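Local coordinates for NS6 protease (Murine norovirus 1, PDB 4ASH), which probably cleaves the norovirus polyprotein as a trypsin-like cysteine protease of the calicivirus 3C-like type, at residues A[29-34]-A[51-56]. The protein carries 1 engineered substitution. Numbering follows the deposited sequence.
Sequences TAKHVA and VTSSGD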
ATOM      1  N   THR A  29       3.240  -2.112   4.312  1.00 12.91           N
ATOM      2  CA  THR A  29       3.872  -2.737   3.150  1.00 12.67           C
ATOM      3  C   THR A  29       3.023  -3.932   2.703  1.00 15.25           C
ATOM      4  O   THR A  29       2.012  -4.260   3.321  1.00 15.82           O
ATOM      5  CB  THR A  29       5.326  -3.194   3.474  1.00 16.49           C
ATOM      6  OG1 THR A  29       5.981  -3.663   2.279  1.00 14.29           O
ATOM      7  CG2 THR A  29       5.326  -4.308   4.498  1.00 18.44           C
ATOM      8  N   ALA A  30       3.451  -4.580   1.628  1.00 14.96           N
ATOM      9  CA  ALA A  30       2.849  -5.818   1.174  1.00 15.21           C
ATOM     10  C   ALA A  30       3.495  -6.970   1.934  1.00 16.21           C
ATOM     11  O   ALA A  30       4.715  -7.095   1.962  1.00 18.17           O
ATOM     12  CB  ALA A  30       3.071  -5.983  -0.325  1.00 16.73           C
ATOM     13  N   LYS A  31       2.684  -7.814   2.555  1.00 16.18           N
ATOM     14  CA  LYS A  31       3.210  -8.962   3.281  1.00 16.75           C
ATOM     15  C   LYS A  31       4.229  -9.771   2.472  1.00 21.24           C
ATOM     16  O   LYS A  31       5.288 -10.162   2.988  1.00 21.99           O
ATOM     17  CB  LYS A  31       2.068  -9.867   3.768  1.00 20.39           C
ATOM     18  CG  LYS A  31       2.557 -10.981   4.680  1.00 25.61           C
ATOM     19  CD  LYS A  31       1.421 -11.857   5.167  1.00 33.16           C
ATOM     20  CE  LYS A  31       1.938 -12.908   6.138  1.00 43.69           C
ATOM     21  NZ  LYS A  31       0.830 -13.534   6.916  1.00 49.49           N
ATOM     22  N   HIS A  32       3.933  -9.994   1.194  1.00 18.82           N
ATOM     23  CA  HIS A  32       4.769 -10.875   0.384  1.00 19.53           C
ATOM     24  C   HIS A  32       6.155 -10.329   0.047  1.00 20.46           C
ATOM     25  O   HIS A  32       6.994 -11.086  -0.441  1.00 23.24           O
ATOM     26  CB  HIS A  32       4.045 -11.350  -0.884  1.00 18.59           C
ATOM     27  CG  HIS A  32       3.989 -10.338  -1.982  1.00 18.52           C
ATOM     28  ND1 HIS A  32       2.959  -9.429  -2.117  1.00 16.93           N
ATOM     29  CD2 HIS A  32       4.820 -10.119  -3.032  1.00 16.17           C
ATOM     30  CE1 HIS A  32       3.167  -8.685  -3.188  1.00 15.33           C
ATOM     31  NE2 HIS A  32       4.288  -9.087  -3.767  1.00 18.89           N
ATOM     32  N   VAL A  33       6.407  -9.043   0.302  1.00 17.96           N
ATOM     33  CA  VAL A  33       7.732  -8.490   0.025  1.00 16.31           C
ATOM     34  C   VAL A  33       8.558  -8.323   1.295  1.00 21.03           C
ATOM     35  O   VAL A  33       9.770  -8.135   1.233  1.00 19.11           O
ATOM     36  CB  VAL A  33       7.694  -7.130  -0.730  1.00 16.91           C
ATOM     37  CG1 VAL A  33       6.847  -7.216  -1.996  1.00 17.02           C
ATOM     38  CG2 VAL A  33       7.221  -5.999   0.183  1.00 15.55           C
ATOM     39  N   ALA A  34       7.906  -8.413   2.451  1.00 18.17           N
ATOM     40  CA  ALA A  34       8.569  -8.055   3.696  1.00 19.99           C
ATOM     41  C   ALA A  34       9.688  -9.017   4.072  1.00 22.68           C
ATOM     42  O   ALA A  34       9.639 -10.198   3.738  1.00 23.73           O
ATOM     43  CB  ALA A  34       7.557  -7.965   4.823  1.00 18.83           C
ATOM     44  N   VAL A  51       3.738  -6.142  14.812  1.00 22.21           N
ATOM     45  CA  VAL A  51       3.396  -6.332  13.414  1.00 23.25           C
ATOM     46  C   VAL A  51       2.019  -6.945  13.337  1.00 29.37           C
ATOM     47  O   VAL A  51       1.695  -7.874  14.086  1.00 32.27           O
ATOM     48  CB  VAL A  51       4.398  -7.250  12.699  1.00 31.60           C
ATOM     49  CG1 VAL A  51       4.043  -7.355  11.232  1.00 33.05           C
ATOM     50  CG2 VAL A  51       5.816  -6.724  12.861  1.00 34.08           C
ATOM     51  N   THR A  52       1.185  -6.398  12.467  1.00 24.63           N
ATOM     52  CA  THR A  52      -0.106  -7.014  12.225  1.00 23.18           C
ATOM     53  C   THR A  52      -0.237  -7.284  10.734  1.00 25.43           C
ATOM     54  O   THR A  52       0.214  -6.499   9.903  1.00 23.82           O
ATOM     55  CB  THR A  52      -1.294  -6.161  12.736  1.00 29.53           C
ATOM     56  OG1 THR A  52      -1.544  -5.068  11.847  1.00 34.14           O
ATOM     57  CG2 THR A  52      -1.011  -5.622  14.133  1.00 34.04           C
ATOM     58  N   SER A  53      -0.835  -8.417  10.402  1.00 26.02           N
ATOM     59  CA  SER A  53      -1.075  -8.750   9.013  1.00 25.25           C
ATOM     60  C   SER A  53      -2.542  -9.068   8.779  1.00 23.93           C
ATOM     61  O   SER A  53      -3.257  -9.539   9.671  1.00 26.14           O
ATOM     62  CB  SER A  53      -0.201  -9.925   8.568  1.00 34.44           C
ATOM     63  OG  SER A  53      -0.410 -11.055   9.391  1.00 43.51           O
ATOM     64  N   SER A  54      -2.976  -8.799   7.559  1.00 19.92           N
ATOM     65  CA  SER A  54      -4.329  -9.095   7.131  1.00 21.83           C
ATOM     66  C   SER A  54      -4.258  -9.345   5.632  1.00 21.88           C
ATOM     67  O   SER A  54      -3.997  -8.421   4.864  1.00 18.94           O
ATOM     68  CB  SER A  54      -5.224  -7.896   7.420  1.00 23.15           C
ATOM     69  OG  SER A  54      -6.540  -8.149   6.996  1.00 27.10           O
ATOM     70  N   GLY A  55      -4.461 -10.589   5.218  1.00 21.57           N
ATOM     71  CA  GLY A  55      -4.247 -10.944   3.823  1.00 18.49           C
ATOM     72  C   GLY A  55      -2.815 -10.606   3.422  1.00 20.44           C
ATOM     73  O   GLY A  55      -1.870 -11.092   4.044  1.00 26.04           O
ATOM     74  N   ASP A  56      -2.649  -9.763   2.405  1.00 17.66           N
ATOM     75  CA  ASP A  56      -1.306  -9.352   1.969  1.00 17.52           C
ATOM     76  C   ASP A  56      -0.945  -7.937   2.428  1.00 18.91           C
ATOM     77  O   ASP A  56      -0.023  -7.314   1.896  1.00 18.83           O
ATOM     78  CB  ASP A  56      -1.162  -9.461   0.445  1.00 16.38           C
ATOM     79  CG  ASP A  56       0.302  -9.520  -0.003  1.00 18.42           C
ATOM     80  OD1 ASP A  56       1.120 -10.146   0.693  1.00 18.66           O
ATOM     81  OD2 ASP A  56       0.631  -8.947  -1.056  1.00 19.51           O
TER
HETATM   82  O   HOH W   1      -2.016 -12.352   6.358  1.00 42.87           O
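The carboxylate of Asp56 meets the imidazole of His32 edge-on: OD2 lies near the ring plane, Val33 CG1 covers one ring face near its border, and the two flat groups are only 21° from coplanar. This His-carboxylate pair sits in the trypsin-like fold of the PA clan, His32 just after strand 26-30, Asp56 in the turn between strands 49-54 and 57-62. By analogy with other norovirus proteases, it probably corresponds to the histidine and acidic residue of the active site. His32 also touches Ala141, which probably occupies the nucleophile's position through the engineered change, placing the pair in the cleft between the two domains; Val160 of strand 152-162 touches both side chains. His32 ND1 donates to the syn lone pair of Asp56 OD2 over 2.6 Å, a short and fairly straight bond (156°). Asp56 OD1 accepts a more bent hydrogen bond from the backbone N of His32 at 2.9 Å, so both carboxylate oxygens grip one residue and the acid is hindered from turning about chi2. With chi1 at 78°, His32 CG sits between the backbone N and the carbonyl carbon, which turns ND1 to the same side as the amide N, facing the carboxylate. Lys31 N donates to Asp56 O (2.8 Å), and Ala30 CA makes a CA-H...O contact with the same oxygen. A water accepts from Lys31 NZ and donates to Gly55 O at 2.6 Å.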